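Local coordinates for S-M checkpoint control protein rad4 (Schizosaccharomyces pombe, PDB 4BU0) that couples S phase to mitosis as a replication and DNA damage checkpoint adaptor, its first two BRCT domains docking phosphorylated Crb2, at residues P55-K58 with F59-S63; S72-I75 with P76-E80; L93-K96 with H97-P100. One frame throughout, in Å; residues are numbered along the deposited sequence.

Contact 1: P55-K58 with F59-S63; sequences PKYK and FAAKS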
loop_
_atom_site.group_PDB
_atom_site.type_symbol
_atom_site.label_atom_id
_atom_site.label_comp_id
_atom_site.label_asym_id
_atom_site.label_seq_id
_atom_site.Cartn_x
_atom_site.Cartn_y
_atom_site.Cartn_z
ATOM N N PRO A 55 -10.232 5.263 -2.647
ATOM C CA PRO A 55 -11.168 4.489 -3.466
ATOM C C PRO A 55 -10.526 3.803 -4.694
ATOM O O PRO A 55 -10.898 2.669 -5.030
ATOM C CB PRO A 55 -12.181 5.553 -3.911
ATOM C CG PRO A 55 -12.180 6.538 -2.818
ATOM C CD PRO A 55 -10.731 6.636 -2.415
ATOM N N LYS A 56 -9.543 4.474 -5.357
ATOM C CA LYS A 56 -8.868 3.848 -6.509
ATOM C C LYS A 56 -8.090 2.618 -6.075
ATOM O O LYS A 56 -8.154 1.569 -6.709
ATOM C CB LYS A 56 -7.892 4.822 -7.182
ATOM C CG LYS A 56 -8.558 5.915 -8.030
ATOM C CD LYS A 56 -7.491 6.855 -8.583
ATOM C CE LYS A 56 -8.104 7.937 -9.469
ATOM N NZ LYS A 56 -7.077 8.961 -9.813
ATOM N N TYR A 57 -7.306 2.761 -4.967
ATOM C CA TYR A 57 -6.541 1.621 -4.505
ATOM C C TYR A 57 -7.460 0.485 -4.100
ATOM O O TYR A 57 -7.227 -0.665 -4.463
ATOM C CB TYR A 57 -5.658 2.043 -3.314
ATOM C CG TYR A 57 -4.711 0.962 -2.849
ATOM C CD1 TYR A 57 -5.165 -0.111 -2.072
ATOM C CD2 TYR A 57 -3.348 1.042 -3.113
ATOM C CE1 TYR A 57 -4.295 -1.106 -1.639
ATOM C CE2 TYR A 57 -2.459 0.060 -2.661
ATOM C CZ TYR A 57 -2.938 -0.994 -1.890
ATOM O OH TYR A 57 -2.069 -1.964 -1.435
ATOM N N LYS A 58 -8.519 0.812 -3.338
ATOM C CA LYS A 58 -9.437 -0.231 -2.882
ATOM C C LYS A 58 -10.070 -0.987 -4.057
ATOM O O LYS A 58 -10.237 -2.207 -3.986
ATOM C CB LYS A 58 -10.526 0.363 -1.999
ATOM C CG LYS A 58 -10.003 0.817 -0.623
ATOM C CD LYS A 58 -11.129 1.487 0.167
ATOM C CE LYS A 58 -10.584 2.075 1.450
ATOM N NZ LYS A 58 -11.669 2.725 2.237
ATOM N N PHE A 59 -10.444 -0.255 -5.142
ATOM C CA PHE A 59 -11.050 -0.902 -6.304
ATOM C C PHE A 59 -10.076 -1.865 -6.961
ATOM O O PHE A 59 -10.431 -2.987 -7.289
ATOM C CB PHE A 59 -11.496 0.157 -7.330
ATOM C CG PHE A 59 -12.414 -0.431 -8.377
ATOM C CD1 PHE A 59 -11.898 -1.087 -9.491
ATOM C CD2 PHE A 59 -13.795 -0.396 -8.211
ATOM C CE1 PHE A 59 -12.753 -1.693 -10.427
ATOM C CE2 PHE A 59 -14.644 -0.983 -9.154
ATOM C CZ PHE A 59 -14.114 -1.641 -10.244
ATOM N N ALA A 60 -8.812 -1.430 -7.166
ATOM C CA ALA A 60 -7.835 -2.320 -7.766
ATOM C C ALA A 60 -7.580 -3.541 -6.889
ATOM O O ALA A 60 -7.494 -4.647 -7.410
ATOM C CB ALA A 60 -6.525 -1.571 -8.017
ATOM N N ALA A 61 -7.480 -3.342 -5.553
ATOM C CA ALA A 61 -7.206 -4.465 -4.643
ATOM C C ALA A 61 -8.329 -5.470 -4.609
ATOM O O ALA A 61 -8.074 -6.650 -4.441
ATOM C CB ALA A 61 -6.960 -3.952 -3.234
ATOM N N LYS A 62 -9.558 -5.008 -4.736
ATOM C CA LYS A 62 -10.706 -5.894 -4.631
ATOM C C LYS A 62 -11.086 -6.533 -5.963
ATOM O O LYS A 62 -11.362 -7.733 -6.001
ATOM C CB LYS A 62 -11.889 -5.087 -4.084
ATOM C CG LYS A 62 -13.057 -5.933 -3.596
ATOM C CD LYS A 62 -14.165 -5.071 -3.004
ATOM C CE LYS A 62 -14.016 -4.938 -1.503
ATOM N NZ LYS A 62 -15.075 -4.077 -0.902
ATOM N N SER A 63 -11.091 -5.744 -7.057
ATOM C CA SER A 63 -11.643 -6.178 -8.342
ATOM C C SER A 63 -10.676 -6.312 -9.533
ATOM O O SER A 63 -11.079 -6.889 -10.553
ATOM C CB SER A 63 -12.725 -5.189 -8.768
ATOM O OG SER A 63 -13.572 -4.806 -7.695
#
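Y57 and A61 meet one turn apart on helix 55-63, on its buried and tightly packed side. A61 N donates a hydrogen bond to Y57 O (2.9 Å), nearly along the C=O axis, while A61 CB lies 4.2 Å from Y57 CE1 and approaches the ring obliquely. The tyrosine ring is carried to the helix flank by a first torsion that sets CG opposite the backbone N (chi1 -174°), and beyond it the hydroxyl takes part in a hydrogen bond with the backbone N of V177. A60, also buried, is hydrogen-bonded through N to K56 O at 3.1 Å, the N-H pointing at the oxygen almost straight (169°). In the first BRCT domain the helix is the crossover of a beta-alpha-beta unit, between strands 46-49 and 68-70, and its first turn faces the bound Crb2 phosphopeptide. K56, extended beyond CG, hydrogen-bonds through NZ to a modified side chain of that peptide and to C14 O and S38 O, so three acceptors fix the end of a buried chain, while P55 and F59 pack on apolar peptide side chains. F59 N is hydrogen-bonded to P55 O at 3.0 Å. The other side of the helix is looser and more open to solvent, with P55, K62 and S63 all exposed. S63 OG stands 4.0 Å above the centre of one face of the F59 ring. K58 and K62 touch mainly through the backbone, K62 N bonding K58 O at 3.0 Å with a more bent N-H (143°), and CB of K62 rests 3.3 Å from the same K58 O. Beyond that the K62 chain bends at chi3, and its NZ is hydrogen-bonded to Y182 OH.

Contact 2: S72-I75 with P76-E80; sequences SEWI and PVLYE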
loop_
_atom_site.group_PDB
_atom_site.type_symbol
_atom_site.label_atom_id
_atom_site.label_comp_id
_atom_site.label_asym_id
_atom_site.label_seq_id
_atom_site.Cartn_x
_atom_site.Cartn_y
_atom_site.Cartn_z
ATOM N N SER A 72 5.883 5.469 -6.862
ATOM C CA SER A 72 6.033 6.749 -7.533
ATOM C C SER A 72 7.352 6.890 -8.266
ATOM O O SER A 72 7.440 7.720 -9.163
ATOM C CB SER A 72 5.917 7.870 -6.511
ATOM O OG SER A 72 6.955 7.747 -5.553
ATOM N N GLU A 73 8.366 6.104 -7.886
ATOM C CA GLU A 73 9.683 6.220 -8.512
ATOM C C GLU A 73 9.759 5.491 -9.856
ATOM O O GLU A 73 10.717 5.708 -10.605
ATOM C CB GLU A 73 10.788 5.700 -7.560
ATOM C CG GLU A 73 11.045 4.196 -7.605
ATOM C CD GLU A 73 10.892 3.333 -6.360
ATOM O OE1 GLU A 73 11.248 3.806 -5.256
ATOM O OE2 GLU A 73 10.489 2.151 -6.502
ATOM N N TRP A 74 8.775 4.604 -10.168
ATOM C CA TRP A 74 8.854 3.837 -11.403
ATOM C C TRP A 74 9.056 4.673 -12.664
ATOM O O TRP A 74 10.045 4.487 -13.377
ATOM C CB TRP A 74 7.616 2.937 -11.551
ATOM C CG TRP A 74 7.571 2.208 -12.855
ATOM C CD1 TRP A 74 8.590 1.503 -13.445
ATOM C CD2 TRP A 74 6.469 2.173 -13.765
ATOM N NE1 TRP A 74 8.178 1.020 -14.678
ATOM C CE2 TRP A 74 6.879 1.409 -14.889
ATOM C CE3 TRP A 74 5.153 2.675 -13.722
ATOM C CZ2 TRP A 74 6.032 1.185 -15.988
ATOM C CZ3 TRP A 74 4.305 2.412 -14.797
ATOM C CH2 TRP A 74 4.757 1.686 -15.913
ATOM N N ILE A 75 8.138 5.589 -12.939
ATOM C CA ILE A 75 8.215 6.346 -14.188
ATOM C C ILE A 75 9.475 7.237 -14.233
ATOM O O ILE A 75 10.195 7.181 -15.229
ATOM C CB ILE A 75 6.925 7.131 -14.449
ATOM C CG1 ILE A 75 5.744 6.176 -14.838
ATOM C CG2 ILE A 75 7.153 8.235 -15.508
ATOM C CD1 ILE A 75 5.949 5.385 -16.189
ATOM N N PRO A 76 9.820 8.006 -13.181
ATOM C CA PRO A 76 11.062 8.780 -13.264
ATOM C C PRO A 76 12.302 7.919 -13.494
ATOM O O PRO A 76 13.172 8.318 -14.269
ATOM C CB PRO A 76 11.110 9.474 -11.897
ATOM C CG PRO A 76 9.658 9.669 -11.548
ATOM C CD PRO A 76 9.064 8.327 -11.956
ATOM N N VAL A 77 12.388 6.706 -12.871
ATOM C CA VAL A 77 13.559 5.866 -13.061
ATOM C C VAL A 77 13.592 5.305 -14.507
ATOM O O VAL A 77 14.647 5.305 -15.169
ATOM C CB VAL A 77 13.648 4.742 -11.993
ATOM C CG1 VAL A 77 14.747 3.737 -12.327
ATOM C CG2 VAL A 77 13.891 5.343 -10.600
ATOM N N LEU A 78 12.446 4.818 -15.010
ATOM C CA LEU A 78 12.431 4.290 -16.370
ATOM C C LEU A 78 12.722 5.405 -17.395
ATOM O O LEU A 78 13.524 5.207 -18.327
ATOM C CB LEU A 78 11.046 3.679 -16.639
ATOM C CG LEU A 78 10.791 3.237 -18.072
ATOM C CD1 LEU A 78 11.749 2.061 -18.462
ATOM C CD2 LEU A 78 9.332 2.794 -18.218
ATOM N N TYR A 79 12.094 6.575 -17.194
ATOM C CA TYR A 79 12.345 7.709 -18.088
ATOM C C TYR A 79 13.827 8.063 -18.106
ATOM O O TYR A 79 14.390 8.279 -19.183
ATOM C CB TYR A 79 11.550 8.916 -17.591
ATOM C CG TYR A 79 11.700 10.115 -18.491
ATOM C CD1 TYR A 79 10.904 10.265 -19.618
ATOM C CD2 TYR A 79 12.616 11.120 -18.197
ATOM C CE1 TYR A 79 11.009 11.381 -20.433
ATOM C CE2 TYR A 79 12.720 12.254 -18.999
ATOM C CZ TYR A 79 11.934 12.365 -20.129
ATOM O OH TYR A 79 12.026 13.489 -20.922
ATOM N N GLU A 80 14.471 8.089 -16.915
ATOM C CA GLU A 80 15.888 8.424 -16.875
ATOM C C GLU A 80 16.738 7.461 -17.694
ATOM O O GLU A 80 17.623 7.891 -18.443
ATOM C CB GLU A 80 16.360 8.443 -15.426
ATOM C CG GLU A 80 17.703 9.128 -15.278
ATOM C CD GLU A 80 17.684 10.587 -15.700
ATOM O OE1 GLU A 80 16.656 11.278 -15.493
ATOM O OE2 GLU A 80 18.688 11.019 -16.305
#
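E73 leads into helix 74-83, the last helix of the first BRCT domain, and three i to i+4 backbone hydrogen bonds tie 72-75 to 76-80. V77 N reaches E73 O at 3.0 Å, L78 N reaches W74 O at 2.9 Å, and Y79 N reaches I75 O at 2.8 Å. P76 has no N-H to offer S72 O; its CD sits 3.3 Å from that oxygen instead. The proline ring crosses the I75 side chain at about a right angle, its CD close to I75 CB because the peptide link brings it there. With an alanine in its place the ring carbons CG and CD are gone, which would probably leave a gap against E24 and beside S72 O. On the buried flank L78 CD2 comes obliquely to the indole, 4.1 Å from W74 NE1; both residues have CG anti to the backbone N (chi1 175° for W74, 173° for L78). The indole N-H is spent on L92 O, and H46 meets the same ring system. I75 packs on K28 of helix 19-31, and its CD1 lies 3.6 Å above one face of the W74 indole, offset toward the rim.

Contact 3: L93-K96 with H97-P100; sequences LVDK and HLLP. Unlike the reference sequence in segment 97-100: L98 (reference Phe).
L93-K96 and H97-P100 make a local turn contact on the surface, in the loop that leads from helix 74-83 to strand 106-110. V94 to H97 form a type I beta turn, closed by a hydrogen bond from H97 N to V94 O at 3.0 Å; the donor stands well above the carbonyl plane, 58° out of it, as the tight reversal brings the amide over the C=O group. The imidazole of H97 meets the turn at an edge and over a face. L93 O lies in the plane of the ring at its edge, 3.1 Å from H97 CD2, while the carbonyl carbon of K96 sits over one face, and L93 CB approaches the same CD2 at 3.8 Å. With H97 CG opposite its own carbonyl carbon (H97 chi1 -64°), the ring turns back over the K96 peptide; in the conformer modelled here, ND1 probably hydrogen-bonds E73 OE2. This loop joins the two BRCT repeats, and here it lies along the first of them: V94 packs on H46 and M70, and L93 on V77 and L78. Backbone bonds of H97 with S71 and of L99 with I69 hold the chain beside strand 68-70 and the residue that follows it. L98, a leucine in place of the reference phenylalanine, lies beside the turn carbonyls, with CG 3.6 Å from V94 O, and packs on M70. A water bridges the backbone, donating to D95 O at 2.6 Å and accepting a weak bond from L98 N at 3.3 Å. The K96 chain extends away from the turn beyond CG, touching H97 through its CB.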
loop_
_atom_site.group_PDB
_atom_site.type_symbol
_atom_site.label_atom_id
_atom_site.label_comp_id
_atom_site.label_asym_id
_atom_site.label_seq_id
_atom_site.Cartn_x
_atom_site.Cartn_y
_atom_site.Cartn_z
ATOM N N LEU A 93 11.224 -2.307 -16.251
ATOM C CA LEU A 93 11.537 -2.050 -14.828
ATOM C C LEU A 93 10.336 -2.200 -13.911
ATOM O O LEU A 93 10.434 -1.831 -12.738
ATOM C CB LEU A 93 12.186 -0.662 -14.628
ATOM C CG LEU A 93 13.420 -0.403 -15.489
ATOM C CD1 LEU A 93 13.972 1.002 -15.227
ATOM C CD2 LEU A 93 14.544 -1.424 -15.198
ATOM N N VAL A 94 9.233 -2.764 -14.402
ATOM C CA VAL A 94 8.013 -2.870 -13.603
ATOM C C VAL A 94 8.245 -3.714 -12.332
ATOM O O VAL A 94 7.913 -3.265 -11.218
ATOM C CB VAL A 94 6.844 -3.399 -14.463
ATOM C CG1 VAL A 94 5.638 -3.848 -13.605
ATOM C CG2 VAL A 94 6.442 -2.350 -15.501
ATOM N N ASP A 95 8.828 -4.920 -12.485
ATOM C CA ASP A 95 8.991 -5.776 -11.303
ATOM C C ASP A 95 9.912 -5.191 -10.253
ATOM O O ASP A 95 9.771 -5.547 -9.086
ATOM C CB ASP A 95 9.515 -7.160 -11.715
ATOM C CG ASP A 95 8.504 -8.038 -12.420
ATOM O OD1 ASP A 95 7.300 -7.695 -12.399
ATOM O OD2 ASP A 95 8.915 -9.080 -12.984
ATOM N N LYS A 96 10.806 -4.269 -10.633
ATOM C CA LYS A 96 11.732 -3.632 -9.708
ATOM C C LYS A 96 11.096 -2.458 -8.971
ATOM O O LYS A 96 11.704 -1.940 -8.033
ATOM C CB LYS A 96 12.981 -3.152 -10.453
ATOM C CG LYS A 96 13.912 -4.318 -10.793
ATOM C CD LYS A 96 14.966 -3.938 -11.810
ATOM C CE LYS A 96 16.025 -5.008 -11.926
ATOM N NZ LYS A 96 17.026 -4.672 -12.973
ATOM N N HIS A 97 9.916 -1.996 -9.427
ATOM C CA HIS A 97 9.306 -0.805 -8.829
ATOM C C HIS A 97 7.859 -1.032 -8.424
ATOM O O HIS A 97 7.081 -0.084 -8.308
ATOM C CB HIS A 97 9.428 0.404 -9.790
ATOM C CG HIS A 97 10.855 0.775 -10.026
ATOM N ND1 HIS A 97 11.560 1.523 -9.104
ATOM C CD2 HIS A 97 11.696 0.392 -11.011
ATOM C CE1 HIS A 97 12.799 1.608 -9.576
ATOM N NE2 HIS A 97 12.933 0.938 -10.716
ATOM N N LEU A 98 7.492 -2.272 -8.133
ATOM C CA LEU A 98 6.168 -2.536 -7.603
ATOM C C LEU A 98 6.085 -1.877 -6.239
ATOM O O LEU A 98 7.079 -1.857 -5.491
ATOM C CB LEU A 98 5.934 -4.059 -7.468
ATOM C CG LEU A 98 5.798 -4.815 -8.763
ATOM C CD1 LEU A 98 5.852 -6.346 -8.501
ATOM C CD2 LEU A 98 4.509 -4.487 -9.452
ATOM N N LEU A 99 4.914 -1.359 -5.893
ATOM C CA LEU A 99 4.784 -0.763 -4.566
ATOM C C LEU A 99 4.883 -1.851 -3.497
ATOM O O LEU A 99 4.273 -2.919 -3.667
ATOM C CB LEU A 99 3.434 -0.069 -4.439
ATOM C CG LEU A 99 3.273 0.859 -3.213
ATOM C CD1 LEU A 99 4.137 2.169 -3.350
ATOM C CD2 LEU A 99 1.817 1.236 -3.005
ATOM N N PRO A 100 5.640 -1.614 -2.398
ATOM C CA PRO A 100 5.676 -2.608 -1.306
ATOM C C PRO A 100 4.259 -2.859 -0.815
ATOM O O PRO A 100 3.481 -1.913 -0.697
ATOM C CB PRO A 100 6.529 -1.919 -0.238
ATOM C CG PRO A 100 7.452 -1.007 -1.052
ATOM C CD PRO A 100 6.500 -0.447 -2.096
HETATM O O HOH W 1 9.669 -4.353 -6.821
#

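How the contacts relate
Contacts 2 and 3 form a continuous patch, with centres about 10 Å apart. W74 CZ2 packs at 3.6 Å on V94 CG2, W74 CB at 3.6 Å on H97 CB, and V77 CG1 lies 3.7 Å from H97 NE2; the polar link between E73 OE2 and H97 ND1, at 2.9 Å, is only probable, since E73 has a second conformer. Contact 1 stands apart, its centre about 23 Å from that of contact 2, with nearest atoms about 11 Å apart. From contact 3 its centre is about 18 Å away, although nearest atoms come within about 4 Å without touching. Of the three, contact 1 is the one that meets the bound phosphopeptide.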